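Local coordinates for alginate lyase (Bacteroides ovatus, PDB 3NNB), which probably cleaves the polysaccharide alginate by beta-elimination, as alginate lyases do, at residues A4-L14 and T172-L180; Y26-D36 and A371-E382. All blocks are in the same frame, centred on the assembly; numbering follows the deposited sequence. Where two conformers were deposited one is given.

Contact 1 of 2, residues A4-L14 and T172-L180; sequences ANTRIYAAEKL and TEMIDAMTL
The N-terminal loop 4-9 runs antiparallel to helix 171-180, from Leu180 back toward Glu173, with CA atoms of Ala4 and Leu180 6.4 Å apart and those of Thr6 and Asp176 drawing in to 5.1 Å. The fold is helical, consistent with the six-hairpin clan of the family, and here the chain start is laid against one of its helices before it enters helix 11-19. The carboxylate of Asp176 grips three successive backbone N-H groups of the loop. OD1 takes Arg7 N at 3.0 Å, on the syn side but 34° out of the carboxylate plane. OD2 receives two: Ile8 N on its syn lone pair at 2.8 Å, in a bent bond (N-H...O 134°), and Tyr9 N in a straighter one nearly in line with the C-O bond. This buried carboxylate is thus fixed in rotation, and donors on both oxygens would probably stabilise its charge. Water 1 extends the grip, donating to Asp176 OD1 and Asn5 O while accepting from Thr179 OG1. At the C-terminal end of the helix segment, Leu180 CD2 presses against Ala4 CB, a tight carbon pair, while its CD1 meets Leu14 CD2 at 3.7 Å. Tyr9 CG stands beside its own backbone N (chi1 -61°), sending the ring past Asp176 CB to Glu173; the phenol OH donates to Glu173 OE2, which lies in plane at the ring edge, though the 2.4 Å between Tyr9 OH and Glu173 OE2 is doubtfully short.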
loop_
_atom_site.group_PDB
_atom_site.type_symbol
_atom_site.label_atom_id
_atom_site.label_comp_id
_atom_site.label_asym_id
_atom_site.label_seq_id
_atom_site.Cartn_x
_atom_site.Cartn_y
_atom_site.Cartn_z
ATOM N N ALA A 4 -0.852 15.449 -13.453
ATOM C CA ALA A 4 0.402 14.684 -13.224
ATOM C C ALA A 4 0.251 13.238 -13.678
ATOM O O ALA A 4 -0.866 12.729 -13.764
ATOM C CB ALA A 4 0.788 14.732 -11.764
ATOM N N ASN A 5 1.357 12.575 -13.975
ATOM C CA ASN A 5 1.295 11.173 -14.373
ATOM C C ASN A 5 1.206 10.189 -13.183
ATOM O O ASN A 5 2.063 9.344 -12.970
ATOM C CB ASN A 5 2.471 10.869 -15.255
ATOM C CG ASN A 5 2.318 9.560 -15.980
ATOM O OD1 ASN A 5 1.192 9.081 -16.227
ATOM N ND2 ASN A 5 3.449 8.960 -16.320
ATOM N N THR A 6 0.148 10.317 -12.387
ATOM C CA THR A 6 -0.072 9.420 -11.253
ATOM C C THR A 6 -0.835 8.163 -11.679
ATOM O O THR A 6 -1.691 8.192 -12.589
ATOM C CB THR A 6 -0.770 10.144 -10.100
ATOM O OG1 THR A 6 -2.043 10.659 -10.501
ATOM C CG2 THR A 6 0.092 11.346 -9.606
ATOM N N ARG A 7 -0.561 7.067 -10.975
ATOM C CA ARG A 7 -1.134 5.767 -11.310
ATOM C C ARG A 7 -2.134 5.260 -10.293
ATOM O O ARG A 7 -3.181 4.705 -10.653
ATOM C CB ARG A 7 -0.006 4.741 -11.520
ATOM C CG ARG A 7 1.051 5.147 -12.522
ATOM C CD ARG A 7 0.477 5.301 -13.921
ATOM N NE ARG A 7 1.575 5.513 -14.869
ATOM C CZ ARG A 7 1.510 5.404 -16.190
ATOM N NH1 ARG A 7 0.398 5.045 -16.807
ATOM N NH2 ARG A 7 2.613 5.663 -16.907
ATOM N N ILE A 8 -1.813 5.423 -9.014
ATOM C CA ILE A 8 -2.701 5.064 -7.911
ATOM C C ILE A 8 -3.704 6.185 -7.668
ATOM O O ILE A 8 -4.915 5.950 -7.559
ATOM C CB ILE A 8 -1.889 4.799 -6.608
ATOM C CG1 ILE A 8 -1.029 3.526 -6.769
ATOM C CG2 ILE A 8 -2.821 4.716 -5.423
ATOM C CD1 ILE A 8 -1.756 2.252 -6.539
ATOM N N TYR A 9 -3.212 7.415 -7.598
ATOM C CA TYR A 9 -4.086 8.592 -7.451
ATOM C C TYR A 9 -4.693 8.906 -8.824
ATOM O O TYR A 9 -4.019 8.771 -9.822
ATOM C CB TYR A 9 -3.306 9.836 -6.989
ATOM C CG TYR A 9 -2.590 9.755 -5.644
ATOM C CD1 TYR A 9 -3.063 8.966 -4.624
ATOM C CD2 TYR A 9 -1.440 10.516 -5.412
ATOM C CE1 TYR A 9 -2.379 8.911 -3.374
ATOM C CE2 TYR A 9 -0.770 10.472 -4.186
ATOM C CZ TYR A 9 -1.250 9.707 -3.183
ATOM O OH TYR A 9 -0.576 9.672 -1.954
ATOM N N ALA A 10 -5.960 9.301 -8.846
ATOM C CA ALA A 10 -6.661 9.743 -10.062
ATOM C C ALA A 10 -6.164 11.148 -10.394
ATOM O O ALA A 10 -6.478 12.102 -9.653
ATOM C CB ALA A 10 -8.176 9.726 -9.844
ATOM N N ALA A 11 -5.341 11.261 -11.430
ATOM C CA ALA A 11 -4.605 12.498 -11.688
ATOM C C ALA A 11 -5.521 13.712 -11.972
ATOM O O ALA A 11 -5.243 14.817 -11.506
ATOM C CB ALA A 11 -3.623 12.326 -12.870
ATOM N N GLU A 12 -6.538 13.557 -12.825
ATOM C CA GLU A 12 -7.353 14.741 -13.132
ATOM C C GLU A 12 -8.124 15.235 -11.911
ATOM O O GLU A 12 -8.230 16.445 -11.686
ATOM C CB GLU A 12 -8.342 14.463 -14.327
ATOM C CG GLU A 12 -7.636 14.111 -15.618
ATOM N N LYS A 13 -8.701 14.326 -11.134
ATOM C CA LYS A 13 -9.341 14.697 -9.875
ATOM C C LYS A 13 -8.379 15.481 -8.977
ATOM O O LYS A 13 -8.726 16.523 -8.412
ATOM C CB LYS A 13 -9.838 13.456 -9.107
ATOM C CG LYS A 13 -11.135 12.889 -9.592
ATOM C CD LYS A 13 -11.489 11.583 -8.797
ATOM C CE LYS A 13 -12.854 11.120 -9.174
ATOM N NZ LYS A 13 -13.918 11.910 -8.532
ATOM N N LEU A 14 -7.164 14.945 -8.815
ATOM C CA LEU A 14 -6.205 15.561 -7.882
ATOM C C LEU A 14 -5.875 16.981 -8.339
ATOM O O LEU A 14 -5.762 17.889 -7.523
ATOM C CB LEU A 14 -4.947 14.696 -7.721
ATOM C CG LEU A 14 -4.126 14.969 -6.468
ATOM C CD1 LEU A 14 -4.840 14.534 -5.215
ATOM C CD2 LEU A 14 -2.734 14.228 -6.602
ATOM N N THR A 172 3.877 1.959 -3.765
ATOM C CA THR A 172 2.968 2.214 -4.896
ATOM C C THR A 172 2.465 3.652 -4.872
ATOM O O THR A 172 2.485 4.354 -5.901
ATOM C CB THR A 172 1.810 1.211 -4.952
ATOM O OG1 THR A 172 1.028 1.285 -3.751
ATOM C CG2 THR A 172 2.347 -0.227 -5.271
ATOM N N GLU A 173 2.066 4.111 -3.698
ATOM C CA GLU A 173 1.621 5.461 -3.475
ATOM C C GLU A 173 2.782 6.461 -3.414
ATOM O O GLU A 173 2.705 7.543 -3.986
ATOM C CB GLU A 173 0.805 5.520 -2.163
ATOM C CG GLU A 173 0.272 6.850 -1.851
ATOM C CD GLU A 173 -0.699 6.863 -0.651
ATOM O OE1 GLU A 173 -0.774 5.839 0.043
ATOM O OE2 GLU A 173 -1.298 7.950 -0.414
HETATM N N MSE A 174 3.869 6.086 -2.724
HETATM C CA MSE A 174 5.055 6.925 -2.668
HETATM C C MSE A 174 5.555 7.363 -4.046
HETATM O O MSE A 174 5.972 8.490 -4.231
HETATM C CB MSE A 174 6.168 6.198 -1.920
HETATM C CG MSE A 174 7.287 7.118 -1.542
HETATM SE SE MSE A 174 8.839 6.212 -0.812
HETATM C CE MSE A 174 9.424 5.444 -2.449
ATOM N N ILE A 175 5.478 6.453 -5.014
ATOM C CA ILE A 175 5.928 6.749 -6.364
ATOM C C ILE A 175 5.088 7.903 -6.937
ATOM O O ILE A 175 5.641 8.809 -7.567
ATOM C CB ILE A 175 5.863 5.519 -7.273
ATOM C CG1 ILE A 175 7.103 4.638 -7.001
ATOM C CG2 ILE A 175 5.733 5.948 -8.767
ATOM C CD1 ILE A 175 6.973 3.192 -7.576
ATOM N N ASP A 176 3.778 7.877 -6.709
ATOM C CA ASP A 176 2.923 8.989 -7.160
ATOM C C ASP A 176 3.330 10.305 -6.501
ATOM O O ASP A 176 3.361 11.369 -7.176
ATOM C CB ASP A 176 1.446 8.721 -6.946
ATOM C CG ASP A 176 0.859 7.761 -7.957
ATOM O OD1 ASP A 176 1.552 7.364 -8.927
ATOM O OD2 ASP A 176 -0.298 7.392 -7.749
ATOM N N ALA A 177 3.667 10.257 -5.223
ATOM C CA ALA A 177 4.116 11.477 -4.510
ATOM C C ALA A 177 5.434 11.976 -5.108
ATOM O O ALA A 177 5.625 13.189 -5.238
ATOM C CB ALA A 177 4.248 11.197 -3.013
HETATM N N MSE A 178 6.343 11.070 -5.488
HETATM C CA MSE A 178 7.595 11.466 -6.175
HETATM C C MSE A 178 7.305 12.132 -7.530
HETATM O O MSE A 178 7.845 13.205 -7.859
HETATM C CB MSE A 178 8.572 10.310 -6.335
HETATM C CG MSE A 178 9.025 9.749 -4.994
HETATM SE SE MSE A 178 10.560 8.586 -5.109
HETATM C CE MSE A 178 9.753 7.202 -6.151
ATOM N N THR A 179 6.391 11.534 -8.281
ATOM C CA THR A 179 5.963 12.109 -9.554
ATOM C C THR A 179 5.474 13.537 -9.386
ATOM O O THR A 179 5.840 14.428 -10.174
ATOM C CB THR A 179 4.926 11.208 -10.280
ATOM O OG1 THR A 179 5.503 9.931 -10.560
ATOM C CG2 THR A 179 4.428 11.856 -11.583
ATOM N N LEU A 180 4.655 13.743 -8.363
ATOM C CA LEU A 180 4.056 15.053 -8.023
ATOM C C LEU A 180 5.101 16.130 -7.668
ATOM O O LEU A 180 4.842 17.331 -7.818
ATOM C CB LEU A 180 3.014 14.893 -6.917
ATOM C CG LEU A 180 1.717 14.174 -7.244
ATOM C CD1 LEU A 180 0.899 14.019 -5.975
ATOM C CD2 LEU A 180 0.934 14.875 -8.377
HETATM O O HOH W 1 3.491 8.104 -10.816
#

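Contact 2 of 2, residues Y26-D36 and A371-E382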
loop_
_atom_site.group_PDB
_atom_site.type_symbol
_atom_site.label_atom_id
_atom_site.label_comp_id
_atom_site.label_asym_id
_atom_site.label_seq_id
_atom_site.Cartn_x
_atom_site.Cartn_y
_atom_site.Cartn_z
ATOM N N TYR A 26 -12.111 21.974 0.600
ATOM C CA TYR A 26 -10.754 21.355 0.723
ATOM C C TYR A 26 -9.829 22.032 1.716
ATOM O O TYR A 26 -8.848 21.431 2.183
ATOM C CB TYR A 26 -10.080 21.229 -0.642
ATOM C CG TYR A 26 -10.900 20.403 -1.614
ATOM C CD1 TYR A 26 -11.347 19.115 -1.277
ATOM C CD2 TYR A 26 -11.271 20.912 -2.855
ATOM C CE1 TYR A 26 -12.116 18.374 -2.165
ATOM C CE2 TYR A 26 -12.043 20.189 -3.737
ATOM C CZ TYR A 26 -12.485 18.930 -3.391
ATOM O OH TYR A 26 -13.275 18.249 -4.288
ATOM N N ALA A 27 -10.103 23.297 2.031
ATOM C CA ALA A 27 -9.183 24.021 2.863
ATOM C C ALA A 27 -8.838 23.369 4.213
ATOM O O ALA A 27 -7.666 23.364 4.604
ATOM C CB ALA A 27 -9.651 25.481 3.036
ATOM N N PRO A 28 -9.829 22.811 4.936
ATOM C CA PRO A 28 -9.514 22.130 6.209
ATOM C C PRO A 28 -8.515 20.965 6.055
ATOM O O PRO A 28 -7.573 20.821 6.855
ATOM C CB PRO A 28 -10.880 21.645 6.694
ATOM C CG PRO A 28 -11.858 22.593 6.059
ATOM C CD PRO A 28 -11.284 22.936 4.727
ATOM N N ALA A 29 -8.721 20.171 5.025
ATOM C CA ALA A 29 -7.834 19.036 4.745
ATOM C C ALA A 29 -6.462 19.499 4.277
ATOM O O ALA A 29 -5.447 18.891 4.633
ATOM C CB ALA A 29 -8.483 18.055 3.761
ATOM N N VAL A 30 -6.399 20.546 3.472
ATOM C CA VAL A 30 -5.077 21.063 3.035
ATOM C C VAL A 30 -4.317 21.588 4.251
ATOM O O VAL A 30 -3.139 21.327 4.404
ATOM C CB VAL A 30 -5.221 22.128 1.927
ATOM C CG1 VAL A 30 -3.910 22.757 1.631
ATOM C CG2 VAL A 30 -5.850 21.472 0.651
ATOM N N LYS A 31 -5.013 22.276 5.150
ATOM C CA LYS A 31 -4.368 22.805 6.333
ATOM C C LYS A 31 -3.772 21.684 7.193
ATOM O O LYS A 31 -2.627 21.775 7.642
ATOM C CB LYS A 31 -5.374 23.641 7.141
ATOM C CG LYS A 31 -4.817 24.212 8.431
ATOM C CD LYS A 31 -5.922 25.008 9.193
ATOM C CE LYS A 31 -5.470 25.481 10.563
ATOM N NZ LYS A 31 -5.133 26.933 10.559
ATOM N N THR A 32 -4.545 20.627 7.404
ATOM C CA THR A 32 -4.065 19.454 8.158
ATOM C C THR A 32 -2.881 18.769 7.445
ATOM O O THR A 32 -1.909 18.361 8.092
ATOM C CB THR A 32 -5.225 18.485 8.438
ATOM O OG1 THR A 32 -6.092 19.138 9.349
ATOM C CG2 THR A 32 -4.721 17.190 9.083
ATOM N N LEU A 33 -2.949 18.701 6.130
ATOM C CA LEU A 33 -1.835 18.142 5.335
ATOM C C LEU A 33 -0.563 18.951 5.543
ATOM O O LEU A 33 0.524 18.382 5.786
ATOM C CB LEU A 33 -2.191 18.079 3.855
ATOM C CG LEU A 33 -1.088 17.721 2.877
ATOM C CD1 LEU A 33 -0.634 16.205 3.128
ATOM C CD2 LEU A 33 -1.507 17.983 1.427
ATOM N N LEU A 34 -0.661 20.276 5.469
ATOM C CA LEU A 34 0.540 21.085 5.697
ATOM C C LEU A 34 1.060 20.992 7.111
ATOM O O LEU A 34 2.280 21.045 7.326
ATOM C CB LEU A 34 0.336 22.540 5.283
ATOM C CG LEU A 34 -0.105 22.754 3.828
ATOM C CD1 LEU A 34 -0.158 24.260 3.438
ATOM C CD2 LEU A 34 0.703 21.986 2.830
ATOM N N ARG A 35 0.159 20.836 8.086
ATOM C CA ARG A 35 0.578 20.535 9.463
ATOM C C ARG A 35 1.301 19.210 9.568
ATOM O O ARG A 35 2.306 19.126 10.250
ATOM C CB ARG A 35 -0.600 20.569 10.424
ATOM C CG ARG A 35 -1.045 21.969 10.755
ATOM C CD ARG A 35 -2.169 21.957 11.802
ATOM N NE ARG A 35 -3.012 23.152 11.689
ATOM N N ASP A 36 0.794 18.161 8.914
ATOM C CA ASP A 36 1.474 16.872 8.902
ATOM C C ASP A 36 2.881 17.050 8.254
ATOM O O ASP A 36 3.864 16.467 8.692
ATOM C CB ASP A 36 0.700 15.827 8.077
ATOM C CG ASP A 36 -0.566 15.325 8.752
ATOM O OD1 ASP A 36 -0.810 15.607 9.949
ATOM O OD2 ASP A 36 -1.306 14.630 8.033
ATOM N N ALA A 371 -13.904 16.501 8.173
ATOM C CA ALA A 371 -13.675 17.188 6.907
ATOM C C ALA A 371 -12.198 17.453 6.631
ATOM O O ALA A 371 -11.821 17.654 5.480
ATOM C CB ALA A 371 -14.470 18.543 6.860
ATOM N N ASN A 372 -11.372 17.474 7.673
ATOM C CA ASN A 372 -9.943 17.755 7.513
ATOM C C ASN A 372 -9.065 16.496 7.203
ATOM O O ASN A 372 -7.867 16.624 7.024
ATOM C CB ASN A 372 -9.381 18.466 8.753
ATOM C CG ASN A 372 -9.333 17.518 9.949
ATOM O OD1 ASN A 372 -10.333 16.868 10.227
ATOM N ND2 ASN A 372 -8.182 17.376 10.591
ATOM N N LYS A 373 -9.651 15.306 7.133
ATOM C CA LYS A 373 -8.867 14.097 6.858
ATOM C C LYS A 373 -8.400 14.109 5.418
ATOM O O LYS A 373 -9.108 14.525 4.504
ATOM C CB LYS A 373 -9.708 12.832 7.103
ATOM C CG LYS A 373 -10.107 12.598 8.569
ATOM C CD LYS A 373 -8.929 12.610 9.536
ATOM C CE LYS A 373 -9.358 12.226 10.966
ATOM N NZ LYS A 373 -8.225 12.267 11.944
ATOM N N ARG A 374 -7.158 13.693 5.240
ATOM C CA ARG A 374 -6.495 13.694 3.944
ATOM C C ARG A 374 -7.241 12.960 2.858
ATOM O O ARG A 374 -7.138 13.320 1.698
ATOM C CB ARG A 374 -5.096 13.103 4.092
ATOM C CG ARG A 374 -4.215 13.391 2.920
ATOM C CD ARG A 374 -2.899 12.623 3.019
ATOM N NE ARG A 374 -2.133 13.077 4.171
ATOM C CZ ARG A 374 -0.902 12.644 4.471
ATOM N NH1 ARG A 374 -0.303 11.749 3.682
ATOM N NH2 ARG A 374 -0.287 13.133 5.524
ATOM N N ILE A 375 -7.987 11.924 3.207
ATOM C CA ILE A 375 -8.637 11.092 2.218
ATOM C C ILE A 375 -9.650 11.906 1.379
ATOM O O ILE A 375 -9.880 11.599 0.225
ATOM C CB ILE A 375 -9.276 9.838 2.889
ATOM C CG1 ILE A 375 -9.620 8.807 1.844
ATOM C CG2 ILE A 375 -10.461 10.255 3.770
ATOM C CD1 ILE A 375 -9.725 7.395 2.434
ATOM N N HIS A 376 -10.171 13.000 1.933
ATOM C CA HIS A 376 -11.063 13.867 1.170
ATOM C C HIS A 376 -10.388 14.513 -0.044
ATOM O O HIS A 376 -11.028 14.845 -1.061
ATOM C CB HIS A 376 -11.655 14.961 2.058
ATOM C CG HIS A 376 -12.615 14.478 3.092
ATOM N ND1 HIS A 376 -13.900 14.054 2.784
ATOM C CD2 HIS A 376 -12.495 14.389 4.435
ATOM C CE1 HIS A 376 -14.531 13.755 3.908
ATOM N NE2 HIS A 376 -13.695 13.931 4.920
ATOM N N LEU A 377 -9.078 14.690 0.043
ATOM C CA LEU A 377 -8.307 15.258 -1.027
ATOM C C LEU A 377 -7.934 14.216 -2.110
ATOM O O LEU A 377 -7.888 14.529 -3.291
ATOM C CB LEU A 377 -6.997 15.845 -0.460
ATOM C CG LEU A 377 -7.052 16.967 0.578
ATOM C CD1 LEU A 377 -5.656 17.339 1.086
ATOM C CD2 LEU A 377 -7.797 18.235 0.019
ATOM N N ILE A 378 -7.678 12.992 -1.669
ATOM C CA ILE A 378 -7.110 11.947 -2.522
ATOM C C ILE A 378 -8.196 11.207 -3.286
ATOM O O ILE A 378 -7.990 10.814 -4.439
ATOM C CB ILE A 378 -6.303 10.924 -1.675
ATOM C CG1 ILE A 378 -5.152 11.626 -0.958
ATOM C CG2 ILE A 378 -5.793 9.772 -2.558
ATOM C CD1 ILE A 378 -4.290 12.461 -1.876
ATOM N N TYR A 379 -9.338 10.997 -2.650
ATOM C CA TYR A 379 -10.493 10.363 -3.289
ATOM C C TYR A 379 -11.708 11.287 -3.278
ATOM O O TYR A 379 -12.757 10.972 -2.702
ATOM C CB TYR A 379 -10.803 9.043 -2.585
ATOM C CG TYR A 379 -9.634 8.064 -2.693
ATOM C CD1 TYR A 379 -9.170 7.641 -3.930
ATOM C CD2 TYR A 379 -9.033 7.541 -1.557
ATOM C CE1 TYR A 379 -8.105 6.749 -4.031
ATOM C CE2 TYR A 379 -7.994 6.641 -1.656
ATOM C CZ TYR A 379 -7.522 6.262 -2.878
ATOM O OH TYR A 379 -6.454 5.362 -2.956
ATOM N N SER A 380 -11.544 12.442 -3.945
ATOM C CA SER A 380 -12.562 13.463 -4.012
ATOM C C SER A 380 -13.622 13.075 -5.050
ATOM O O SER A 380 -13.475 12.094 -5.814
ATOM C CB SER A 380 -11.949 14.813 -4.404
ATOM O OG SER A 380 -11.622 14.860 -5.800
ATOM N N LEU A 381 -14.655 13.897 -5.065
ATOM C CA LEU A 381 -15.740 13.828 -6.024
ATOM C C LEU A 381 -15.565 14.780 -7.202
ATOM O O LEU A 381 -16.515 15.045 -7.943
ATOM C CB LEU A 381 -17.043 14.081 -5.281
ATOM C CG LEU A 381 -17.465 12.986 -4.254
ATOM C CD1 LEU A 381 -18.772 13.389 -3.560
ATOM C CD2 LEU A 381 -17.635 11.592 -4.837
ATOM N N GLU A 382 -14.365 15.299 -7.411
ATOM C CA GLU A 382 -14.128 16.133 -8.611
ATOM C C GLU A 382 -14.346 15.390 -9.943
ATOM O O GLU A 382 -14.208 14.170 -10.066
ATOM C CB GLU A 382 -12.705 16.712 -8.579
ATOM C CG GLU A 382 -12.475 17.740 -7.462
ATOM C CD GLU A 382 -13.394 18.951 -7.562
ATOM O OE1 GLU A 382 -13.552 19.474 -8.679
ATOM O OE2 GLU A 382 -13.891 19.388 -6.510
ATOM O OXT GLU A 382 -14.601 16.030 -10.975
HETATM O O HOH W 2 -15.065 16.313 -3.390
HETATM O O HOH W 3 -5.491 16.343 5.562
HETATM O O HOH W 4 -11.378 19.686 3.740
HETATM O O HOH W 5 -3.044 15.125 5.962
#
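Helix 27-41 is covered along one side by the C-terminal tail, which touches it first as a loop and then through the short helix 375-378. The backbones are closest where Ala29 CA lies 3.7 Å from Asn372 CA; there Ala29 CA also makes a CA-H...O contact with Asn372 O, and water 3 donates to both Ala29 O and Asn372 O. Asn372 ND2 donates to Thr32 OG1 at 3.0 Å, with the hydroxyl oxygen only 1° out of the amide plane. One turn further along the helix from Thr32, Arg374 NH2 forms a salt bridge to Asp36 OD2 (3.1 Å), on the anti side of that oxygen, while NE donates to water 5, which in turn donates to OD2. Leu33 CD1 sits 3.5 Å above one guanidinium face, and Thr110 of helix 98-118 takes a further bond from NH2. The tail packs helix 375-378 against helix 27-41 with Leu377 as the apolar contact between them: it pushes CD2 against Val30 CG2 and Tyr26 CB, with its CG 3.7 Å from Ala29 CB. Beyond it, an ST turn at Ser380, whose OG accepts from Glu382 N, curls the terminus back toward Tyr26. The phenol OH donates to Glu382 OE2 at 2.6 Å on the anti lone pair, ring and carboxylate planes 69° apart, and the same OE2 forms a salt bridge with Lys20.

In the fold
Both contacts fasten a chain end to the helical body, and their segments alternate along the sequence. The centre of contact 1 lies about 13 Å from the centre of the chain, that of contact 2 about 19 Å, and 7 of 12 touching residues are buried in the first against 6 of 15 in the second. Contact 1 concentrates most of its direct hydrogen bonds on a single buried carboxylate receiving backbone N-H groups, whereas contact 2 spreads side-chain bonds and several waters along a helix. They meet directly: Lys13 NZ, on helix 11-19, lies 2.7 Å from Glu382 O, a probable hydrogen bond, and Tyr9 CD1 packs on Ile378 CG2 at 3.5 Å. Helix 98-118 touches both.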